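Local atomic coordinates of pectinesterase (Sitophilus oryzae, PDB entry 4PMH), a protein that hydrolyses the methyl esters of pectin, releasing methanol and free galacturonate groups, and probably helps the rice weevil digest plant cell walls. Residues Y26-S31 against V211-Y216; E78-P83 against T101-N106; G223-V228 against D246-T251; A286-A291 against F356-N361. All coordinates share one frame; numbering follows the deposited sequence.

All four contacts lie in or against one right-handed parallel beta-helix, and two of them meet at its active site. Interactions 3 and 4 have centres about 16 Å apart and join through the salt bridge of Asp226 OD2 with Arg290 NH2 (2.8 Å), the nucleophile and a substrate-binding residue by similarity; Ile225 CG2 also packs 4.1 Å from Arg290 NH2. Interaction 1 lies across the chain's centre from interaction 3, about 28 Å between centres, and involves the same long parallel sheet as segment 356-361 of interaction 4. Interaction 2, on an early part of the helix, is the most distant from interaction 4, at about 30 Å between centres.

Interaction 1 of 4, residues Y26-S31 against V211-Y216; sequences YLQGWS and VERSYY
The guanidinium of Arg213 is sandwiched: Trp30 CB lies 3.4 Å above one face, Val211 CG1 lies over the opposite face, and the carbonyl of Gln28 sits at the edge. NH1 donates to Leu27 O (3.0 Å, N-H...O 139°), lying in the carbonyl plane of Leu27, although the oxygen is tilted from the guanidinium plane. Leu27 O is thus gripped twice, since Trp30 N also binds it and closes a type I' turn after helix 23-27. A bend at chi3 (-71°) carries the arginine's end to the carbonyls of this turn, while NH2 forms a salt bridge with Asp186. Beyond it, Trp30 CZ3 rests 4.1 Å from Tyr215 CB, and Leu27 CD2 touches the Tyr215 ring at CD2. A methionine at Arg213 would probably take one of the two donors from Leu27 O and leave Asp186 without its charged mate. Arg213 and Tyr215 project from the outer face of strand 213-217, so helix 23-27 and its turn pack against the outside of the parallel beta-helix characteristic of pectinesterases.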
loop_
_atom_site.group_PDB
_atom_site.type_symbol
_atom_site.label_atom_id
_atom_site.label_comp_id
_atom_site.label_asym_id
_atom_site.label_seq_id
_atom_site.Cartn_x
_atom_site.Cartn_y
_atom_site.Cartn_z
ATOM N N TYR A 26 -5.494 -14.120 7.826
ATOM C CA TYR A 26 -4.918 -13.404 6.666
ATOM C C TYR A 26 -3.477 -13.844 6.309
ATOM O O TYR A 26 -3.056 -13.800 5.140
ATOM C CB TYR A 26 -5.017 -11.882 6.915
ATOM C CG TYR A 26 -6.325 -11.264 6.504
ATOM C CD1 TYR A 26 -7.437 -11.270 7.347
ATOM C CD2 TYR A 26 -6.453 -10.632 5.272
ATOM C CE1 TYR A 26 -8.638 -10.712 6.958
ATOM C CE2 TYR A 26 -7.649 -10.074 4.876
ATOM C CZ TYR A 26 -8.736 -10.117 5.722
ATOM O OH TYR A 26 -9.906 -9.547 5.319
ATOM N N LEU A 27 -2.720 -14.290 7.311
ATOM C CA LEU A 27 -1.361 -14.755 7.115
ATOM C C LEU A 27 -1.294 -16.076 6.344
ATOM O O LEU A 27 -0.283 -16.366 5.702
ATOM C CB LEU A 27 -0.634 -14.901 8.466
ATOM C CG LEU A 27 -0.095 -13.640 9.136
ATOM C CD1 LEU A 27 0.267 -13.945 10.594
ATOM C CD2 LEU A 27 1.092 -13.076 8.373
ATOM N N GLN A 28 -2.356 -16.875 6.419
ATOM C CA GLN A 28 -2.491 -18.055 5.579
ATOM C C GLN A 28 -1.294 -18.987 5.730
ATOM O O GLN A 28 -0.770 -19.495 4.765
ATOM C CB GLN A 28 -2.672 -17.634 4.110
ATOM C CG GLN A 28 -3.951 -16.875 3.825
ATOM C CD GLN A 28 -3.919 -16.185 2.466
ATOM O OE1 GLN A 28 -4.060 -16.834 1.432
ATOM N NE2 GLN A 28 -3.731 -14.862 2.463
ATOM N N GLY A 29 -0.842 -19.181 6.958
ATOM C CA GLY A 29 0.262 -20.099 7.235
ATOM C C GLY A 29 1.626 -19.436 7.277
ATOM O O GLY A 29 2.583 -20.023 7.796
ATOM N N TRP A 30 1.748 -18.229 6.730
ATOM C CA TRP A 30 3.003 -17.506 6.843
ATOM C C TRP A 30 3.250 -17.110 8.302
ATOM O O TRP A 30 2.370 -16.600 8.978
ATOM C CB TRP A 30 3.022 -16.278 5.929
ATOM C CG TRP A 30 4.229 -15.414 6.092
ATOM C CD1 TRP A 30 5.514 -15.816 6.371
ATOM C CD2 TRP A 30 4.272 -13.988 5.978
ATOM N NE1 TRP A 30 6.350 -14.720 6.432
ATOM C CE2 TRP A 30 5.615 -13.589 6.192
ATOM C CE3 TRP A 30 3.315 -13.012 5.706
ATOM C CZ2 TRP A 30 6.008 -12.245 6.162
ATOM C CZ3 TRP A 30 3.712 -11.679 5.657
ATOM C CH2 TRP A 30 5.041 -11.310 5.888
ATOM N N SER A 31 4.449 -17.387 8.779
ATOM C CA SER A 31 4.863 -16.999 10.116
ATOM C C SER A 31 6.013 -15.987 9.984
ATOM O O SER A 31 7.171 -16.370 9.767
ATOM C CB SER A 31 5.278 -18.231 10.880
ATOM O OG SER A 31 6.016 -19.111 10.052
ATOM N N VAL A 211 -1.042 -16.143 -3.581
ATOM C CA VAL A 211 -0.574 -15.872 -2.244
ATOM C C VAL A 211 0.511 -14.786 -2.325
ATOM O O VAL A 211 1.643 -15.044 -2.729
ATOM C CB VAL A 211 -0.056 -17.186 -1.616
ATOM C CG1 VAL A 211 0.742 -16.955 -0.352
ATOM C CG2 VAL A 211 -1.236 -18.107 -1.337
ATOM N N GLU A 212 0.138 -13.561 -1.976
ATOM C CA GLU A 212 1.033 -12.392 -2.049
ATOM C C GLU A 212 0.768 -11.563 -0.797
ATOM O O GLU A 212 -0.064 -10.664 -0.801
ATOM C CB GLU A 212 0.785 -11.562 -3.317
ATOM C CG GLU A 212 1.874 -10.526 -3.598
ATOM C CD GLU A 212 1.561 -9.597 -4.772
ATOM O OE1 GLU A 212 0.688 -9.916 -5.601
ATOM O OE2 GLU A 212 2.171 -8.519 -4.864
ATOM N N ARG A 213 1.492 -11.903 0.271
ATOM C CA ARG A 213 1.193 -11.422 1.604
ATOM C C ARG A 213 2.182 -10.351 2.063
ATOM O O ARG A 213 3.384 -10.453 1.825
ATOM C CB ARG A 213 1.235 -12.587 2.592
ATOM C CG ARG A 213 0.186 -13.645 2.281
ATOM C CD ARG A 213 0.477 -14.945 2.999
ATOM N NE ARG A 213 1.644 -15.626 2.444
ATOM C CZ ARG A 213 1.935 -16.917 2.636
ATOM N NH1 ARG A 213 1.148 -17.700 3.381
ATOM N NH2 ARG A 213 3.020 -17.435 2.060
ATOM N N SER A 214 1.649 -9.334 2.719
ATOM C CA SER A 214 2.471 -8.267 3.305
ATOM C C SER A 214 1.920 -7.899 4.664
ATOM O O SER A 214 0.725 -8.027 4.909
ATOM C CB SER A 214 2.583 -7.035 2.383
ATOM O OG SER A 214 1.331 -6.598 1.894
ATOM N N TYR A 215 2.823 -7.485 5.553
ATOM C CA TYR A 215 2.493 -7.224 6.935
ATOM C C TYR A 215 3.099 -5.891 7.329
ATOM O O TYR A 215 4.342 -5.752 7.404
ATOM C CB TYR A 215 3.064 -8.316 7.835
ATOM C CG TYR A 215 2.392 -8.481 9.186
ATOM C CD1 TYR A 215 1.695 -7.457 9.801
ATOM C CD2 TYR A 215 2.484 -9.689 9.859
ATOM C CE1 TYR A 215 1.082 -7.634 11.037
ATOM C CE2 TYR A 215 1.887 -9.869 11.098
ATOM C CZ TYR A 215 1.186 -8.825 11.678
ATOM O OH TYR A 215 0.584 -9.001 12.911
ATOM N N TYR A 216 2.212 -4.940 7.570
ATOM C CA TYR A 216 2.531 -3.594 8.009
ATOM C C TYR A 216 2.272 -3.460 9.503
ATOM O O TYR A 216 1.186 -3.683 9.952
ATOM C CB TYR A 216 1.643 -2.596 7.278
ATOM C CG TYR A 216 1.895 -2.578 5.801
ATOM C CD1 TYR A 216 1.412 -3.592 4.967
ATOM C CD2 TYR A 216 2.647 -1.562 5.233
ATOM C CE1 TYR A 216 1.676 -3.578 3.595
ATOM C CE2 TYR A 216 2.909 -1.537 3.888
ATOM C CZ TYR A 216 2.430 -2.546 3.072
ATOM O OH TYR A 216 2.722 -2.483 1.735
#

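Interaction 2 of 4, residues E78-P83 against T101-N106; sequences EVVYIP and TLITLN
Glu78 meets Ile103 and Leu105 through its backbone, while its OE1 accepts a hydrogen bond from the backbone N of Ile51 at the start of helix 51-61. Its own carbonyl fares differently. Glu78 O is buried with no polar partner in the model and is faced by methyl groups: Ile103 CG2 approaches to 3.4 Å and Leu105 CD1 to 3.7 Å. In Ile103, CG2 stands anti to the backbone N, with CG1 at chi1 -52°, and this branch reaches both the carbonyl oxygen and Val80 CG2, 4.2 Å away; the two side chains cross at about a right angle. The chain at 78-79 is a corner of the parallel beta-helix, between strands 74-76 and 80-82 of two different sheets, and it packs on strand 101-105 of the following coil. Leu105 points its branch across this corner, with CD1 3.8 Å from Val79 CG1 and CG 3.9 Å from Glu78 N. An alanine in place of Leu105 would probably open a gap beside the Glu78 peptide and remove the methyl that Val79 CG1 packs on. Ile51 of helix 51-61 packs on both Val80 and Ile103, whereas Thr104 turns away and bonds Glu167 through OG1.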
loop_
_atom_site.group_PDB
_atom_site.type_symbol
_atom_site.label_atom_id
_atom_site.label_comp_id
_atom_site.label_asym_id
_atom_site.label_seq_id
_atom_site.Cartn_x
_atom_site.Cartn_y
_atom_site.Cartn_z
ATOM N N GLU A 78 16.270 9.641 -4.752
ATOM C CA GLU A 78 16.553 8.503 -5.592
ATOM C C GLU A 78 15.449 7.481 -5.490
ATOM O O GLU A 78 14.631 7.552 -4.592
ATOM C CB GLU A 78 17.884 7.844 -5.184
ATOM C CG GLU A 78 18.221 7.910 -3.711
ATOM C CD GLU A 78 19.723 7.702 -3.440
ATOM O OE1 GLU A 78 20.158 6.544 -3.431
ATOM O OE2 GLU A 78 20.466 8.678 -3.206
ATOM N N VAL A 79 15.427 6.563 -6.441
ATOM C CA VAL A 79 14.628 5.350 -6.321
ATOM C C VAL A 79 15.421 4.236 -5.652
ATOM O O VAL A 79 16.660 4.287 -5.580
ATOM C CB VAL A 79 14.129 4.834 -7.679
ATOM C CG1 VAL A 79 13.139 5.811 -8.287
ATOM C CG2 VAL A 79 15.279 4.535 -8.630
ATOM N N VAL A 80 14.694 3.231 -5.182
ATOM C CA VAL A 80 15.271 1.976 -4.676
ATOM C C VAL A 80 14.489 0.837 -5.309
ATOM O O VAL A 80 13.275 0.727 -5.103
ATOM C CB VAL A 80 15.167 1.892 -3.144
ATOM C CG1 VAL A 80 15.827 0.620 -2.622
ATOM C CG2 VAL A 80 15.775 3.125 -2.503
ATOM N N TYR A 81 15.173 0.030 -6.119
ATOM C CA TYR A 81 14.554 -1.050 -6.864
ATOM C C TYR A 81 15.118 -2.349 -6.324
ATOM O O TYR A 81 16.341 -2.552 -6.336
ATOM C CB TYR A 81 14.860 -0.972 -8.362
ATOM C CG TYR A 81 14.162 0.121 -9.161
ATOM C CD1 TYR A 81 13.210 0.953 -8.599
ATOM C CD2 TYR A 81 14.451 0.293 -10.516
ATOM C CE1 TYR A 81 12.595 1.939 -9.349
ATOM C CE2 TYR A 81 13.820 1.264 -11.284
ATOM C CZ TYR A 81 12.900 2.086 -10.690
ATOM O OH TYR A 81 12.285 3.073 -11.435
ATOM N N ILE A 82 14.227 -3.209 -5.838
ATOM C CA ILE A 82 14.607 -4.569 -5.425
ATOM C C ILE A 82 14.065 -5.545 -6.452
ATOM O O ILE A 82 12.885 -5.866 -6.423
ATOM C CB ILE A 82 14.068 -4.992 -4.035
ATOM C CG1 ILE A 82 14.155 -3.869 -2.999
ATOM C CG2 ILE A 82 14.759 -6.277 -3.587
ATOM C CD1 ILE A 82 15.520 -3.563 -2.436
ATOM N N PRO A 83 14.914 -6.014 -7.385
ATOM C CA PRO A 83 14.488 -7.014 -8.352
ATOM C C PRO A 83 14.353 -8.390 -7.700
ATOM O O PRO A 83 14.860 -8.605 -6.609
ATOM C CB PRO A 83 15.624 -7.008 -9.374
ATOM C CG PRO A 83 16.823 -6.702 -8.554
ATOM C CD PRO A 83 16.355 -5.740 -7.496
ATOM N N THR A 101 15.208 9.259 8.174
ATOM C CA THR A 101 15.725 8.696 6.945
ATOM C C THR A 101 14.631 8.784 5.895
ATOM O O THR A 101 13.624 8.109 6.001
ATOM C CB THR A 101 16.162 7.247 7.161
ATOM O OG1 THR A 101 17.028 7.180 8.302
ATOM C CG2 THR A 101 16.890 6.733 5.929
ATOM N N LEU A 102 14.821 9.649 4.907
ATOM C CA LEU A 102 13.767 9.992 3.949
ATOM C C LEU A 102 14.236 9.754 2.510
ATOM O O LEU A 102 15.239 10.328 2.074
ATOM C CB LEU A 102 13.365 11.449 4.124
ATOM C CG LEU A 102 12.393 12.015 3.080
ATOM C CD1 LEU A 102 11.070 11.271 3.177
ATOM C CD2 LEU A 102 12.187 13.514 3.250
ATOM N N ILE A 103 13.520 8.892 1.794
ATOM C CA ILE A 103 13.776 8.608 0.416
ATOM C C ILE A 103 12.635 9.256 -0.347
ATOM O O ILE A 103 11.494 8.841 -0.189
ATOM C CB ILE A 103 13.767 7.093 0.168
ATOM C CG1 ILE A 103 14.703 6.377 1.160
ATOM C CG2 ILE A 103 14.159 6.784 -1.270
ATOM C CD1 ILE A 103 14.561 4.875 1.159
ATOM N N THR A 104 12.922 10.279 -1.144
ATOM C CA THR A 104 11.852 11.088 -1.689
ATOM C C THR A 104 12.107 11.575 -3.112
ATOM O O THR A 104 13.237 11.921 -3.452
ATOM C CB THR A 104 11.566 12.320 -0.783
ATOM O OG1 THR A 104 10.520 13.099 -1.369
ATOM C CG2 THR A 104 12.802 13.227 -0.586
ATOM N N LEU A 105 11.044 11.626 -3.910
ATOM C CA LEU A 105 11.086 12.232 -5.243
ATOM C C LEU A 105 9.719 12.808 -5.566
ATOM O O LEU A 105 8.733 12.382 -4.975
ATOM C CB LEU A 105 11.436 11.179 -6.291
ATOM C CG LEU A 105 12.872 10.687 -6.377
ATOM C CD1 LEU A 105 12.962 9.479 -7.284
ATOM C CD2 LEU A 105 13.781 11.799 -6.877
ATOM N N ASN A 106 9.679 13.798 -6.464
ATOM C CA ASN A 106 8.426 14.316 -7.058
ATOM C C ASN A 106 8.364 13.699 -8.450
ATOM O O ASN A 106 8.954 14.215 -9.403
ATOM C CB ASN A 106 8.458 15.855 -7.144
ATOM C CG ASN A 106 7.170 16.470 -7.707
ATOM O OD1 ASN A 106 6.359 15.819 -8.364
ATOM N ND2 ASN A 106 7.017 17.774 -7.483
#

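Interaction 3 of 4, residues G223-V228 against D246-T251; sequences GDIDFV and DRRSDT
Both carboxylate oxygens of Asp224 are taken by Arg247, which grips them side-on. NE reaches OD2 at 2.9 Å along a nearly straight bond (172°); OD2 accepts through its syn lone pair and lies in the guanidinium plane. NH2 reaches OD1 at 2.8 Å, also on the syn side but 33° out of the carboxylate plane. Arg247, extended as far as CD, bends at chi3 (73°) to turn this edge to Asp224. Water 1 accepts from Arg247 N at 2.9 Å and can donate to Asp224 OD2 and Arg248 O, though acceptors in its reach outnumber its protons. Arg248 adds a long salt bridge, NE to Asp224 OD2 at 3.9 Å. Ile225 CG1 and CD1 lie over one face of its guanidinium and Asp250 OD1 over the other, a contact of charges to which no N-H points; the placing of Arg248 NH2 is less sure. This salt-bridge network joins two loops at the edge of the pectinesterase active site: Asp226, the nucleophile by similarity, follows Ile225, and Arg247 approaches Gln199, the probable transition-state stabiliser.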
loop_
_atom_site.group_PDB
_atom_site.type_symbol
_atom_site.label_atom_id
_atom_site.label_comp_id
_atom_site.label_asym_id
_atom_site.label_seq_id
_atom_site.Cartn_x
_atom_site.Cartn_y
_atom_site.Cartn_z
ATOM N N GLY A 223 -2.159 10.152 2.395
ATOM C CA GLY A 223 -2.562 10.410 1.032
ATOM C C GLY A 223 -3.931 11.048 1.031
ATOM O O GLY A 223 -4.423 11.491 2.066
ATOM N N ASP A 224 -4.549 11.090 -0.132
ATOM C CA ASP A 224 -5.891 11.600 -0.240
ATOM C C ASP A 224 -6.801 10.743 -1.101
ATOM O O ASP A 224 -7.954 10.619 -0.759
ATOM C CB ASP A 224 -5.913 13.062 -0.696
ATOM C CG ASP A 224 -5.085 13.332 -1.951
ATOM O OD1 ASP A 224 -4.852 12.423 -2.791
ATOM O OD2 ASP A 224 -4.669 14.510 -2.098
ATOM N N ILE A 225 -6.293 10.139 -2.181
ATOM C CA ILE A 225 -7.110 9.334 -3.094
ATOM C C ILE A 225 -6.468 7.977 -3.414
ATOM O O ILE A 225 -5.331 7.898 -3.929
ATOM C CB ILE A 225 -7.359 10.090 -4.421
ATOM C CG1 ILE A 225 -8.247 11.319 -4.181
ATOM C CG2 ILE A 225 -7.968 9.175 -5.493
ATOM C CD1 ILE A 225 -9.732 11.049 -4.274
ATOM N N ASP A 226 -7.216 6.906 -3.134
ATOM C CA ASP A 226 -6.748 5.531 -3.382
ATOM C C ASP A 226 -5.334 5.345 -2.856
ATOM O O ASP A 226 -4.496 4.745 -3.520
ATOM C CB ASP A 226 -6.797 5.174 -4.889
ATOM C CG ASP A 226 -8.166 5.376 -5.518
ATOM O OD1 ASP A 226 -9.199 5.500 -4.807
ATOM O OD2 ASP A 226 -8.222 5.404 -6.773
ATOM N N PHE A 227 -5.040 5.881 -1.678
ATOM C CA PHE A 227 -3.639 5.875 -1.216
ATOM C C PHE A 227 -3.158 4.572 -0.602
ATOM O O PHE A 227 -1.964 4.423 -0.254
ATOM C CB PHE A 227 -3.280 7.132 -0.397
ATOM C CG PHE A 227 -3.912 7.249 0.963
ATOM C CD1 PHE A 227 -5.093 7.979 1.145
ATOM C CD2 PHE A 227 -3.266 6.737 2.088
ATOM C CE1 PHE A 227 -5.625 8.152 2.421
ATOM C CE2 PHE A 227 -3.800 6.906 3.343
ATOM C CZ PHE A 227 -4.968 7.635 3.519
ATOM N N VAL A 228 -4.061 3.601 -0.510
ATOM C CA VAL A 228 -3.676 2.209 -0.264
ATOM C C VAL A 228 -4.498 1.397 -1.251
ATOM O O VAL A 228 -5.720 1.257 -1.080
ATOM C CB VAL A 228 -3.950 1.731 1.183
ATOM C CG1 VAL A 228 -3.539 0.267 1.364
ATOM C CG2 VAL A 228 -3.227 2.614 2.180
ATOM N N ASP A 246 -4.086 19.026 2.092
ATOM C CA ASP A 246 -3.220 20.067 1.510
ATOM C C ASP A 246 -3.184 20.070 -0.007
ATOM O O ASP A 246 -2.780 21.061 -0.618
ATOM C CB ASP A 246 -1.781 19.920 2.004
ATOM C CG ASP A 246 -1.045 18.800 1.300
ATOM O OD1 ASP A 246 -1.687 17.763 1.028
ATOM O OD2 ASP A 246 0.155 18.957 0.995
ATOM N N ARG A 247 -3.516 18.948 -0.629
ATOM C CA ARG A 247 -3.647 18.945 -2.071
ATOM C C ARG A 247 -5.091 19.192 -2.425
ATOM O O ARG A 247 -5.391 19.824 -3.424
ATOM C CB ARG A 247 -3.173 17.625 -2.669
ATOM C CG ARG A 247 -3.102 17.638 -4.189
ATOM C CD ARG A 247 -2.541 16.338 -4.732
ATOM N NE ARG A 247 -3.507 15.253 -4.608
ATOM C CZ ARG A 247 -3.956 14.496 -5.605
ATOM N NH1 ARG A 247 -3.537 14.662 -6.866
ATOM N NH2 ARG A 247 -4.840 13.550 -5.334
ATOM N N ARG A 248 -6.004 18.682 -1.617
ATOM C CA ARG A 248 -7.406 18.731 -1.990
ATOM C C ARG A 248 -8.302 18.476 -0.804
ATOM O O ARG A 248 -7.929 17.761 0.127
ATOM C CB ARG A 248 -7.671 17.716 -3.092
ATOM C CG ARG A 248 -6.664 16.572 -3.112
ATOM C CD ARG A 248 -7.277 15.305 -3.641
ATOM N NE ARG A 248 -8.437 14.954 -2.841
ATOM C CZ ARG A 248 -9.531 14.365 -3.307
ATOM N NH1 ARG A 248 -9.658 14.035 -4.593
ATOM N NH2 ARG A 248 -10.517 14.114 -2.472
ATOM N N SER A 249 -9.489 19.068 -0.865
ATOM C CA SER A 249 -10.383 19.142 0.281
ATOM C C SER A 249 -11.844 19.053 -0.145
ATOM O O SER A 249 -12.716 19.690 0.455
ATOM C CB SER A 249 -10.129 20.460 1.011
ATOM O OG SER A 249 -10.325 21.544 0.127
ATOM N N ASP A 250 -12.104 18.273 -1.190
ATOM C CA ASP A 250 -13.460 18.039 -1.634
ATOM C C ASP A 250 -13.895 16.613 -1.295
ATOM O O ASP A 250 -14.884 16.460 -0.594
ATOM C CB ASP A 250 -13.651 18.374 -3.132
ATOM C CG ASP A 250 -12.958 17.383 -4.072
ATOM O OD1 ASP A 250 -11.916 16.819 -3.666
ATOM O OD2 ASP A 250 -13.458 17.169 -5.211
ATOM N N THR A 251 -13.155 15.583 -1.730
ATOM C CA THR A 251 -13.701 14.202 -1.708
ATOM C C THR A 251 -12.738 12.990 -1.684
ATOM O O THR A 251 -12.610 12.279 -2.672
ATOM C CB THR A 251 -14.629 14.006 -2.914
ATOM O OG1 THR A 251 -15.199 12.690 -2.867
ATOM C CG2 THR A 251 -13.864 14.206 -4.226
HETATM O O HOH W 1 -4.988 16.586 0.243
#

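Interaction 4 of 4, residues A286-A291 against F356-N361; sequences AYLGRA and FWEYNN
Phe356 pushes the far end of its ring against the backbone where Arg290 joins Ala291. Its CG stands anti to the carbonyl carbon (chi1 -55°), which directs the ring across to segment 286-291 with CZ leading. CZ lies 3.5 Å from Ala291 N, which sits at the ring edge in the ring plane, and 3.6 Å from Arg290 C; Ala291 CB completes the contact 4.0 Å from CZ. Trp329, Leu312 and Pro257 pack round the same phenyl group. Arg290 turns the other way: CB leaves on the side away from Phe356, and beyond CG the chain is fully extended to the guanidinium, whose strongest partner is Asp226. Further along, Leu288 CD1 comes within 4.4 Å of Glu358 OE1. That carboxylate is occupied elsewhere, OE1 by a salt bridge with Arg10 and OE2 by Gln2 and Asn361; Asn361 ND2 meets the anti lone pair of OE2 at 3.0 Å, the oxygen lying close to the Asn361 amide plane. The Arg290 guanidinium and the Glu358 carboxylate thus find their partners away from the interface, and what joins strand 355-359 to the substrate-binding region assigned by similarity is van der Waals packing of the ring's CZ end against the Arg290-Ala291 peptide, dependent on fit instead of charge.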
loop_
_atom_site.group_PDB
_atom_site.type_symbol
_atom_site.label_atom_id
_atom_site.label_comp_id
_atom_site.label_asym_id
_atom_site.label_seq_id
_atom_site.Cartn_x
_atom_site.Cartn_y
_atom_site.Cartn_z
ATOM N N ALA A 286 -14.691 12.412 3.388
ATOM C CA ALA A 286 -13.784 11.351 3.036
ATOM C C ALA A 286 -14.531 10.017 3.068
ATOM O O ALA A 286 -15.466 9.815 3.882
ATOM C CB ALA A 286 -12.609 11.318 3.978
ATOM N N TYR A 287 -14.124 9.110 2.189
ATOM C CA TYR A 287 -14.624 7.732 2.224
ATOM C C TYR A 287 -13.538 6.762 2.662
ATOM O O TYR A 287 -12.361 6.946 2.381
ATOM C CB TYR A 287 -15.146 7.330 0.884
ATOM C CG TYR A 287 -16.282 8.200 0.417
ATOM C CD1 TYR A 287 -17.589 7.937 0.810
ATOM C CD2 TYR A 287 -16.048 9.280 -0.428
ATOM C CE1 TYR A 287 -18.640 8.724 0.376
ATOM C CE2 TYR A 287 -17.091 10.072 -0.879
ATOM C CZ TYR A 287 -18.378 9.790 -0.469
ATOM O OH TYR A 287 -19.395 10.574 -0.917
ATOM N N LEU A 288 -13.950 5.724 3.372
ATOM C CA LEU A 288 -13.039 4.668 3.757
ATOM C C LEU A 288 -12.527 3.892 2.535
ATOM O O LEU A 288 -11.384 3.435 2.531
ATOM C CB LEU A 288 -13.730 3.707 4.723
ATOM C CG LEU A 288 -14.064 4.273 6.103
ATOM C CD1 LEU A 288 -14.793 3.216 6.933
ATOM C CD2 LEU A 288 -12.825 4.775 6.849
ATOM N N GLY A 289 -13.358 3.731 1.503
ATOM C CA GLY A 289 -12.932 2.928 0.381
ATOM C C GLY A 289 -13.817 2.943 -0.846
ATOM O O GLY A 289 -14.972 3.401 -0.809
ATOM N N ARG A 290 -13.229 2.460 -1.938
ATOM C CA ARG A 290 -13.946 2.118 -3.152
ATOM C C ARG A 290 -13.216 0.974 -3.852
ATOM O O ARG A 290 -12.018 0.783 -3.680
ATOM C CB ARG A 290 -14.047 3.313 -4.096
ATOM C CG ARG A 290 -12.740 3.764 -4.731
ATOM C CD ARG A 290 -12.984 5.019 -5.563
ATOM N NE ARG A 290 -11.760 5.565 -6.123
ATOM C CZ ARG A 290 -11.704 6.388 -7.171
ATOM N NH1 ARG A 290 -12.806 6.819 -7.772
ATOM N NH2 ARG A 290 -10.532 6.797 -7.620
ATOM N N ALA A 291 -13.946 0.231 -4.657
ATOM C CA ALA A 291 -13.362 -0.881 -5.371
ATOM C C ALA A 291 -12.540 -0.337 -6.529
ATOM O O ALA A 291 -13.006 0.551 -7.273
ATOM C CB ALA A 291 -14.454 -1.801 -5.878
ATOM N N PHE A 356 -16.519 -4.979 1.423
ATOM C CA PHE A 356 -15.990 -4.064 2.409
ATOM C C PHE A 356 -16.776 -4.231 3.699
ATOM O O PHE A 356 -17.995 -4.098 3.706
ATOM C CB PHE A 356 -16.128 -2.618 1.927
ATOM C CG PHE A 356 -15.504 -2.340 0.591
ATOM C CD1 PHE A 356 -14.384 -3.022 0.161
ATOM C CD2 PHE A 356 -16.046 -1.373 -0.229
ATOM C CE1 PHE A 356 -13.808 -2.744 -1.066
ATOM C CE2 PHE A 356 -15.487 -1.089 -1.463
ATOM C CZ PHE A 356 -14.370 -1.776 -1.881
ATOM N N TRP A 357 -16.084 -4.548 4.787
ATOM C CA TRP A 357 -16.762 -4.856 6.045
ATOM C C TRP A 357 -16.040 -4.271 7.237
ATOM O O TRP A 357 -14.853 -3.992 7.182
ATOM C CB TRP A 357 -16.862 -6.374 6.267
ATOM C CG TRP A 357 -17.143 -7.199 5.032
ATOM C CD1 TRP A 357 -16.217 -7.800 4.212
ATOM C CD2 TRP A 357 -18.417 -7.539 4.510
ATOM N NE1 TRP A 357 -16.848 -8.473 3.204
ATOM C CE2 TRP A 357 -18.201 -8.336 3.357
ATOM C CE3 TRP A 357 -19.731 -7.242 4.888
ATOM C CZ2 TRP A 357 -19.255 -8.832 2.575
ATOM C CZ3 TRP A 357 -20.767 -7.730 4.114
ATOM C CH2 TRP A 357 -20.515 -8.530 2.968
ATOM N N GLU A 358 -16.762 -4.138 8.343
ATOM C CA GLU A 358 -16.163 -3.674 9.586
ATOM C C GLU A 358 -16.557 -4.579 10.742
ATOM O O GLU A 358 -17.574 -5.239 10.668
ATOM C CB GLU A 358 -16.660 -2.291 9.903
ATOM C CG GLU A 358 -16.194 -1.225 8.947
ATOM C CD GLU A 358 -16.904 0.058 9.242
ATOM O OE1 GLU A 358 -17.811 0.375 8.472
ATOM O OE2 GLU A 358 -16.606 0.701 10.272
ATOM N N TYR A 359 -15.785 -4.551 11.824
ATOM C CA TYR A 359 -16.183 -5.235 13.050
ATOM C C TYR A 359 -15.598 -4.489 14.238
ATOM O O TYR A 359 -14.379 -4.360 14.330
ATOM C CB TYR A 359 -15.648 -6.671 13.087
ATOM C CG TYR A 359 -15.953 -7.391 14.400
ATOM C CD1 TYR A 359 -17.250 -7.729 14.732
ATOM C CD2 TYR A 359 -14.939 -7.748 15.285
ATOM C CE1 TYR A 359 -17.547 -8.384 15.920
ATOM C CE2 TYR A 359 -15.231 -8.405 16.488
ATOM C CZ TYR A 359 -16.537 -8.705 16.793
ATOM O OH TYR A 359 -16.863 -9.363 17.973
ATOM N N ASN A 360 -16.453 -4.010 15.139
ATOM C CA ASN A 360 -16.014 -3.538 16.452
ATOM C C ASN A 360 -15.034 -2.373 16.409
ATOM O O ASN A 360 -14.054 -2.329 17.157
ATOM C CB ASN A 360 -15.400 -4.727 17.210
ATOM C CG ASN A 360 -15.390 -4.528 18.704
ATOM O OD1 ASN A 360 -16.122 -3.693 19.233
ATOM N ND2 ASN A 360 -14.578 -5.313 19.402
ATOM N N ASN A 361 -15.293 -1.430 15.513
ATOM C CA ASN A 361 -14.516 -0.207 15.455
ATOM C C ASN A 361 -15.081 0.815 16.445
ATOM O O ASN A 361 -16.180 0.650 16.979
ATOM C CB ASN A 361 -14.511 0.349 14.027
ATOM C CG ASN A 361 -13.857 -0.589 13.040
ATOM O OD1 ASN A 361 -12.847 -1.227 13.354
ATOM N ND2 ASN A 361 -14.448 -0.701 11.831
#